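Cytochrome c' (Thermochromatium tepidum, PDB 3VRC) binds a heme c group and probably takes part in electron transfer in a thermophilic purple photosynthetic bacterium. Local coordinates at residues B[39-51]-B[91-105]. Sequence-based numbering, arbitrary orientation.
Sequences VRAAANVVAAIAN and LGTAANALAAAAATG. With HEC (heme c), chain L.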
ATOM      1  N   VAL B  39     -11.182   9.779   4.766  1.00  9.06           N
ATOM      2  CA  VAL B  39     -10.678   9.021   5.905  1.00  8.94           C
ATOM      3  C   VAL B  39     -10.949   7.543   5.768  1.00  8.93           C
ATOM      4  O   VAL B  39     -10.086   6.730   6.096  1.00  9.68           O
ATOM      5  CB  VAL B  39     -11.209   9.639   7.217  1.00  9.95           C
ATOM      6  CG1 VAL B  39     -10.833   8.786   8.397  1.00 10.51           C
ATOM      7  CG2 VAL B  39     -10.670  11.052   7.362  1.00 10.09           C
ATOM      8  N   ARG B  40     -12.125   7.166   5.298  1.00  9.81           N
ATOM      9  CA  ARG B  40     -12.430   5.754   4.988  0.80 10.41           C
ATOM     10  C   ARG B  40     -11.385   5.181   4.059  1.00  9.69           C
ATOM     11  O   ARG B  40     -10.823   4.113   4.300  1.00 10.60           O
ATOM     12  CB  ARG B  40     -13.812   5.636   4.297  0.80 12.03           C
ATOM     13  CG  ARG B  40     -14.978   5.700   5.263  0.80 15.34           C
ATOM     14  CD  ARG B  40     -16.314   5.543   4.482  0.80 22.27           C
ATOM     15  NE  ARG B  40     -17.459   5.632   5.392  0.80 22.13           N
ATOM     16  CZ  ARG B  40     -18.137   6.739   5.703  0.80 19.56           C
ATOM     17  NH1 ARG B  40     -17.896   7.904   5.079  0.80 20.81           N
ATOM     18  NH2 ARG B  40     -19.124   6.659   6.580  0.80 22.73           N
ATOM     19  N   ALA B  41     -11.126   5.857   2.950  1.00  9.49           N
ATOM     20  CA  ALA B  41     -10.196   5.319   1.948  1.00 10.26           C
ATOM     21  C   ALA B  41      -8.791   5.169   2.573  1.00  9.17           C
ATOM     22  O   ALA B  41      -8.101   4.176   2.344  1.00  9.78           O
ATOM     23  CB  ALA B  41     -10.170   6.241   0.736  1.00 11.96           C
ATOM     24  N   ALA B  42      -8.348   6.176   3.307  1.00  9.05           N
ATOM     25  CA  ALA B  42      -7.022   6.155   3.928  1.00  9.18           C
ATOM     26  C   ALA B  42      -6.926   5.058   4.972  1.00  7.92           C
ATOM     27  O   ALA B  42      -5.923   4.328   5.035  1.00  8.48           O
ATOM     28  CB  ALA B  42      -6.729   7.492   4.525  1.00  9.76           C
ATOM     29  N   ALA B  43      -7.935   4.953   5.835  1.00  8.43           N
ATOM     30  CA  ALA B  43      -7.948   3.915   6.866  1.00  9.21           C
ATOM     31  C   ALA B  43      -7.957   2.529   6.243  1.00  8.76           C
ATOM     32  O   ALA B  43      -7.334   1.606   6.759  1.00  8.53           O
ATOM     33  CB  ALA B  43      -9.157   4.084   7.763  1.00  9.73           C
ATOM     34  N   ASN B  44      -8.676   2.374   5.109  1.00  9.03           N
ATOM     35  CA  ASN B  44      -8.701   1.051   4.451  1.00  9.44           C
ATOM     36  C   ASN B  44      -7.289   0.676   3.958  1.00  8.53           C
ATOM     37  O   ASN B  44      -6.968  -0.523   3.995  1.00  9.06           O
ATOM     38  CB  ASN B  44      -9.684   1.067   3.294  1.00 10.00           C
ATOM     39  CG  ASN B  44     -11.124   1.081   3.761  1.00 11.59           C
ATOM     40  OD1 ASN B  44     -11.415   0.909   4.944  1.00 11.94           O
ATOM     41  ND2 ASN B  44     -12.009   1.272   2.807  1.00 14.58           N
ATOM     42  N   VAL B  45      -6.529   1.648   3.500  1.00  7.92           N
ATOM     43  CA  VAL B  45      -5.145   1.348   3.098  1.00  8.83           C
ATOM     44  C   VAL B  45      -4.357   0.842   4.314  1.00  8.18           C
ATOM     45  O   VAL B  45      -3.614  -0.155   4.237  1.00  8.32           O
ATOM     46  CB  VAL B  45      -4.450   2.553   2.489  1.00  8.37           C
ATOM     47  CG1 VAL B  45      -2.966   2.251   2.312  1.00  9.44           C
ATOM     48  CG2 VAL B  45      -5.060   2.924   1.155  1.00  9.75           C
ATOM     49  N   VAL B  46      -4.444   1.558   5.436  1.00  8.00           N
ATOM     50  CA  VAL B  46      -3.648   1.172   6.597  1.00  8.32           C
ATOM     51  C   VAL B  46      -4.031  -0.182   7.062  1.00  7.89           C
ATOM     52  O   VAL B  46      -3.161  -1.036   7.343  1.00  8.96           O
ATOM     53  CB  VAL B  46      -3.736   2.276   7.694  1.00  8.82           C
ATOM     54  CG1 VAL B  46      -2.920   1.837   8.924  1.00 11.27           C
ATOM     55  CG2 VAL B  46      -3.268   3.598   7.205  1.00 10.10           C
ATOM     56  N   ALA B  47      -5.344  -0.477   7.155  1.00  8.15           N
ATOM     57  CA  ALA B  47      -5.802  -1.785   7.536  1.00  8.56           C
ATOM     58  C   ALA B  47      -5.307  -2.860   6.591  1.00  8.85           C
ATOM     59  O   ALA B  47      -4.852  -3.953   7.023  1.00  9.68           O
ATOM     60  CB  ALA B  47      -7.306  -1.809   7.627  1.00 10.52           C
ATOM     61  N   ALA B  48      -5.420  -2.623   5.301  1.00  8.23           N
ATOM     62  CA  ALA B  48      -5.049  -3.651   4.330  1.00  8.63           C
ATOM     63  C   ALA B  48      -3.524  -3.922   4.409  1.00  7.95           C
ATOM     64  O   ALA B  48      -3.110  -5.102   4.436  1.00  8.81           O
ATOM     65  CB  ALA B  48      -5.462  -3.275   2.919  1.00  9.01           C
ATOM     66  N   ILE B  49      -2.730  -2.885   4.382  1.00  7.53           N
ATOM     67  CA  ILE B  49      -1.276  -3.096   4.397  1.00  7.96           C
ATOM     68  C   ILE B  49      -0.825  -3.722   5.711  1.00  7.92           C
ATOM     69  O   ILE B  49       0.003  -4.650   5.711  1.00  8.60           O
ATOM     70  CB  ILE B  49      -0.533  -1.824   4.090  1.00  7.92           C
ATOM     71  CG1 ILE B  49      -0.867  -1.345   2.650  1.00  8.78           C
ATOM     72  CG2 ILE B  49       0.991  -2.022   4.299  1.00  8.72           C
ATOM     73  CD1 ILE B  49      -0.175  -0.076   2.246  1.00  9.69           C
ATOM     74  N   ALA B  50      -1.417  -3.311   6.837  1.00  8.57           N
ATOM     75  CA  ALA B  50      -1.026  -3.882   8.129  1.00  8.89           C
ATOM     76  C   ALA B  50      -1.380  -5.328   8.232  1.00  9.31           C
ATOM     77  O   ALA B  50      -0.794  -6.028   9.068  1.00 12.10           O
ATOM     78  CB  ALA B  50      -1.669  -3.081   9.245  1.00  9.50           C
ATOM     79  N   ASN B  51      -2.347  -5.847   7.451  1.00  8.95           N
ATOM     80  CA  ASN B  51      -2.777  -7.165   7.481  1.00  9.60           C
ATOM     81  C   ASN B  51      -2.376  -7.980   6.236  1.00  9.67           C
ATOM     82  O   ASN B  51      -2.925  -9.020   5.963  1.00 12.09           O
ATOM     83  CB  ASN B  51      -4.294  -7.249   7.719  1.00 11.60           C
ATOM     84  CG  ASN B  51      -4.596  -6.801   9.147  1.00 11.63           C
ATOM     85  OD1 ASN B  51      -4.358  -7.570  10.091  1.00 13.09           O
ATOM     86  ND2 ASN B  51      -5.053  -5.597   9.346  1.00 12.04           N
ATOM     87  N   LEU B  91      -0.354  -3.900  15.397  1.00 11.13           N
ATOM     88  CA  LEU B  91      -0.723  -2.973  14.333  1.00 10.37           C
ATOM     89  C   LEU B  91      -1.886  -3.509  13.517  1.00  9.91           C
ATOM     90  O   LEU B  91      -2.807  -2.724  13.214  1.00 10.82           O
ATOM     91  CB  LEU B  91       0.453  -2.668  13.407  1.00 10.67           C
ATOM     92  CG  LEU B  91       0.098  -1.674  12.305  1.00 10.29           C
ATOM     93  CD1 LEU B  91      -0.093  -0.298  12.870  1.00 12.91           C
ATOM     94  CD2 LEU B  91       1.162  -1.670  11.196  1.00 11.15           C
ATOM     95  N   GLY B  92      -1.885  -4.782  13.141  1.00 10.74           N
ATOM     96  CA  GLY B  92      -2.959  -5.289  12.317  1.00 11.46           C
ATOM     97  C   GLY B  92      -4.318  -5.085  12.969  1.00 11.30           C
ATOM     98  O   GLY B  92      -5.293  -4.689  12.334  1.00 11.73           O
ATOM     99  N   THR B  93      -4.375  -5.413  14.273  1.00 10.93           N
ATOM    100  CA  THR B  93      -5.635  -5.317  15.020  1.00 12.51           C
ATOM    101  C   THR B  93      -6.020  -3.860  15.149  1.00 10.56           C
ATOM    102  O   THR B  93      -7.223  -3.490  14.912  1.00 12.13           O
ATOM    103  CB  THR B  93      -5.438  -5.941  16.404  1.00 13.78           C
ATOM    104  OG1 THR B  93      -5.132  -7.331  16.185  1.00 15.28           O
ATOM    105  CG2 THR B  93      -6.656  -5.712  17.331  1.00 15.59           C
ATOM    106  N   ALA B  94      -5.112  -2.967  15.512  1.00 10.73           N
ATOM    107  CA  ALA B  94      -5.430  -1.544  15.672  1.00 11.18           C
ATOM    108  C   ALA B  94      -5.859  -0.977  14.328  1.00 10.35           C
ATOM    109  O   ALA B  94      -6.801  -0.156  14.265  1.00 11.09           O
ATOM    110  CB  ALA B  94      -4.254  -0.777  16.246  1.00 11.33           C
ATOM    111  N   ALA B  95      -5.195  -1.382  13.250  1.00  9.91           N
ATOM    112  CA  ALA B  95      -5.520  -0.805  11.918  1.00 10.20           C
ATOM    113  C   ALA B  95      -6.899  -1.274  11.489  1.00  9.62           C
ATOM    114  O   ALA B  95      -7.663  -0.467  10.907  1.00 10.55           O
ATOM    115  CB  ALA B  95      -4.471  -1.236  10.930  1.00 10.36           C
ATOM    116  N   ASN B  96      -7.267  -2.511  11.717  1.00 10.43           N
ATOM    117  CA  ASN B  96      -8.632  -2.943  11.445  1.00 11.39           C
ATOM    118  C   ASN B  96      -9.654  -2.125  12.253  1.00 11.26           C
ATOM    119  O   ASN B  96     -10.698  -1.688  11.717  1.00 12.23           O
ATOM    120  CB  ASN B  96      -8.804  -4.399  11.705  1.00 12.39           C
ATOM    121  CG  ASN B  96      -8.239  -5.237  10.560  1.00 12.30           C
ATOM    122  OD1 ASN B  96      -8.149  -4.804   9.423  1.00 14.22           O
ATOM    123  ND2 ASN B  96      -7.983  -6.483  10.857  1.00 16.66           N
ATOM    124  N   ALA B  97      -9.333  -1.833  13.516  1.00 11.76           N
ATOM    125  CA  ALA B  97     -10.237  -0.984  14.302  1.00 12.89           C
ATOM    126  C   ALA B  97     -10.340   0.435  13.769  1.00 11.57           C
ATOM    127  O   ALA B  97     -11.422   1.043  13.856  1.00 12.50           O
ATOM    128  CB  ALA B  97      -9.796  -1.029  15.773  1.00 14.79           C
ATOM    129  N   LEU B  98      -9.269   0.958  13.211  1.00 10.79           N
ATOM    130  CA  LEU B  98      -9.316   2.258  12.566  1.00 10.38           C
ATOM    131  C   LEU B  98     -10.201   2.248  11.328  1.00 10.59           C
ATOM    132  O   LEU B  98     -10.992   3.170  11.118  1.00 10.82           O
ATOM    133  CB  LEU B  98      -7.882   2.669  12.252  1.00 11.38           C
ATOM    134  CG  LEU B  98      -7.723   3.967  11.444  1.00 11.10           C
ATOM    135  CD1 LEU B  98      -8.382   5.147  12.145  1.00 12.82           C
ATOM    136  CD2 LEU B  98      -6.236   4.187  11.148  1.00 13.32           C
ATOM    137  N   ALA B  99     -10.095   1.221  10.482  1.00 10.58           N
ATOM    138  CA  ALA B  99     -10.975   1.136   9.327  1.00 11.02           C
ATOM    139  C   ALA B  99     -12.450   0.990   9.765  1.00 10.56           C
ATOM    140  O   ALA B  99     -13.332   1.580   9.145  1.00 11.19           O
ATOM    141  CB  ALA B  99     -10.556  -0.066   8.432  1.00 12.80           C
ATOM    142  N   ALA B 100     -12.705   0.211  10.818  1.00 11.94           N
ATOM    143  CA  ALA B 100     -14.083   0.112  11.304  1.00 12.52           C
ATOM    144  C   ALA B 100     -14.572   1.458  11.857  1.00 13.03           C
ATOM    145  O   ALA B 100     -15.718   1.868  11.542  1.00 13.89           O
ATOM    146  CB  ALA B 100     -14.167  -0.977  12.370  1.00 14.67           C
ATOM    147  N   ALA B 101     -13.753   2.205  12.591  1.00 12.33           N
ATOM    148  CA  ALA B 101     -14.136   3.518  13.085  1.00 12.63           C
ATOM    149  C   ALA B 101     -14.395   4.450  11.919  1.00 11.62           C
ATOM    150  O   ALA B 101     -15.390   5.204  11.913  1.00 12.41           O
ATOM    151  CB  ALA B 101     -13.084   4.082  14.006  1.00 14.14           C
ATOM    152  N   ALA B 102     -13.549   4.425  10.898  1.00 11.37           N
ATOM    153  CA  ALA B 102     -13.725   5.321   9.773  1.00 11.22           C
ATOM    154  C   ALA B 102     -15.006   5.001   9.023  1.00 11.60           C
ATOM    155  O   ALA B 102     -15.690   5.919   8.526  1.00 12.53           O
ATOM    156  CB  ALA B 102     -12.543   5.210   8.822  1.00 11.42           C
ATOM    157  N   ALA B 103     -15.403   3.738   8.948  1.00 11.44           N
ATOM    158  CA  ALA B 103     -16.631   3.342   8.282  1.00 12.76           C
ATOM    159  C   ALA B 103     -17.848   4.018   8.929  1.00 13.95           C
ATOM    160  O   ALA B 103     -18.876   4.224   8.281  1.00 15.69           O
ATOM    161  CB  ALA B 103     -16.770   1.826   8.296  1.00 15.02           C
ATOM    162  N   THR B 104     -17.777   4.334  10.227  1.00 13.45           N
ATOM    163  CA  THR B 104     -18.933   4.948  10.924  1.00 14.59           C
ATOM    164  C   THR B 104     -19.052   6.419  10.529  1.00 13.64           C
ATOM    165  O   THR B 104     -20.104   7.020  10.790  1.00 14.85           O
ATOM    166  CB  THR B 104     -18.747   4.907  12.455  1.00 13.40           C
ATOM    167  OG1 THR B 104     -17.796   5.828  12.939  1.00 13.94           O
ATOM    168  CG2 THR B 104     -18.500   3.545  13.041  1.00 16.18           C
ATOM    169  N   GLY B 105     -18.004   7.002   9.978  1.00 13.27           N
ATOM    170  CA  GLY B 105     -18.043   8.394   9.580  1.00 14.74           C
ATOM    171  C   GLY B 105     -17.920   9.418  10.714  1.00 12.93           C
ATOM    172  O   GLY B 105     -18.103  10.603  10.467  1.00 13.56           O
TER
HETATM  173 FE   HEC L 201       7.376   1.270  10.032  1.00  8.98          FE
HETATM  174  CHA HEC L 201      10.218   1.824   8.143  1.00  9.61           C
HETATM  175  CHB HEC L 201       5.922   4.090   8.716  1.00  9.82           C
HETATM  176  CHC HEC L 201       4.400   0.414  11.450  1.00  9.30           C
HETATM  177  CHD HEC L 201       8.832  -1.528  11.316  1.00 10.58           C
HETATM  178  NA  HEC L 201       7.993   2.752   8.718  1.00  9.68           N
HETATM  179  C1A HEC L 201       9.174   2.800   8.048  1.00  9.15           C
HETATM  180  C2A HEC L 201       9.278   4.015   7.324  1.00 10.39           C
HETATM  181  C3A HEC L 201       8.047   4.707   7.491  1.00 10.16           C
HETATM  182  C4A HEC L 201       7.275   3.824   8.330  1.00  9.35           C
HETATM  183  CMA HEC L 201       7.589   5.974   6.883  1.00 11.83           C
HETATM  184  CAA HEC L 201      10.498   4.505   6.609  1.00 14.27           C
HETATM  185  CBA HEC L 201      10.326   4.790   5.196  1.00 14.42           C
HETATM  186  CGA HEC L 201       9.933   3.510   4.545  1.00 10.75           C
HETATM  187  O1A HEC L 201       9.028   3.616   3.643  1.00 13.77           O
HETATM  188  O2A HEC L 201      10.467   2.416   4.768  1.00 13.32           O
HETATM  189  NB  HEC L 201       5.497   2.079  10.023  1.00  8.97           N
HETATM  190  C1B HEC L 201       5.104   3.220   9.474  1.00  9.08           C
HETATM  191  C2B HEC L 201       3.748   3.579   9.825  1.00  9.12           C
HETATM  192  C3B HEC L 201       3.316   2.486  10.579  1.00  9.09           C
HETATM  193  C4B HEC L 201       4.426   1.567  10.684  1.00  8.70           C
HETATM  194  CMB HEC L 201       2.998   4.779   9.434  1.00 10.60           C
HETATM  195  CAB HEC L 201       1.991   2.244  11.280  1.00  9.73           C
HETATM  196  CBB HEC L 201       0.759   2.624  10.557  1.00 10.27           C
HETATM  197  NC  HEC L 201       6.727  -0.289  11.179  1.00  9.80           N
HETATM  198  C1C HEC L 201       5.473  -0.466  11.704  1.00  9.47           C
HETATM  199  C2C HEC L 201       5.403  -1.630  12.584  1.00  9.59           C
HETATM  200  C3C HEC L 201       6.700  -2.181  12.508  1.00  9.72           C
HETATM  201  C4C HEC L 201       7.479  -1.308  11.649  1.00  9.28           C
HETATM  202  CMC HEC L 201       4.191  -2.010  13.347  1.00 11.00           C
HETATM  203  CAC HEC L 201       7.260  -3.384  13.223  1.00 10.39           C
HETATM  204  CBC HEC L 201       6.258  -4.379  13.730  1.00 11.89           C
HETATM  205  ND  HEC L 201       9.163   0.367   9.837  1.00  9.91           N
HETATM  206  C1D HEC L 201       9.591  -0.781  10.414  1.00  9.71           C
HETATM  207  C2D HEC L 201      10.906  -1.168  10.002  1.00 10.23           C
HETATM  208  C3D HEC L 201      11.290  -0.267   9.043  1.00  9.54           C
HETATM  209  C4D HEC L 201      10.154   0.664   8.934  1.00  9.51           C
HETATM  210  CMD HEC L 201      11.696  -2.348  10.528  1.00 11.32           C
HETATM  211  CAD HEC L 201      12.521  -0.227   8.190  1.00 11.02           C
HETATM  212  CBD HEC L 201      12.281  -1.021   6.877  1.00 10.90           C
HETATM  213  CGD HEC L 201      13.538  -1.136   6.032  1.00 10.13           C
HETATM  214  O1D HEC L 201      14.194  -0.073   5.829  1.00 10.83           O
HETATM  215  O2D HEC L 201      13.868  -2.262   5.628  1.00 11.61           O
HETATM  216  O   HOH W   1     -21.675   7.617   7.755  1.00 29.71           O
HETATM  217  O   HOH W   2     -13.230   2.586   6.418  0.50 11.92           O
HETATM  218  O   HOH W   3     -13.643   1.498   6.386  0.30 12.69           O
HETATM  219  O   HOH W   4      -7.937  -5.557   6.708  1.00 34.60           O
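Ala43, Ala47 and Ala50 of helix 36-50 meet Ala95, Ala99 and Ala102 of helix 81-103, two antiparallel neighbours in the four-helix bundle of cytochrome c'. With mostly alanine methyl groups, and Gly92 at one end, along the seam, the axes of the two segments approach to 7.9 Å at a crossing angle of -157°. The CB of Ala47 rests 3.8 Å from the CB of Ala99, and the CB of Ala43 comes within 3.7 Å of the Ala102 CB. Larger side chains flank this line: Val46, its CG1 anti to the backbone N (chi1 179°), lays that branch against the Ala95 methyl and approaches the heme CBB, while Leu98 packs CG against Ala43.

At the heme-side end, CD2 of Leu91 touches the Ala50 CB at 3.7 Å, and its other branch, CD1, lies 3.7 Å from the heme CAB, linking the helix pair to the pocket. Beside it Asn51, the first residue past its helix, turns back so that ND2 donates both to Ala47 O (2.9 Å) and, almost straight, to Gly92 O. Both acceptors lie in its amide plane, which fixes the rotation of the group. Gly92 O also accepts from Asn96 N on the opposite face of its plane. The Asn96 amide lies nearly parallel to that of Asn51, and a water donates to Asn96 OD1.

Toward the other end, a water, apparently one site in two alternative positions, bridges Asn44 OD1 and Ala99 O. Beyond it, in one of its two modelled conformers, the extended Arg40 chain passes Ala102 O, which sits over one guanidinium face, and NH2 donates to Ala103 O from above the carbonyl plane. Where helix 81-103 gives way to Gly105, Thr104 OG1 bonds back to Ala101 O at 2.7 Å, in the carbonyl plane.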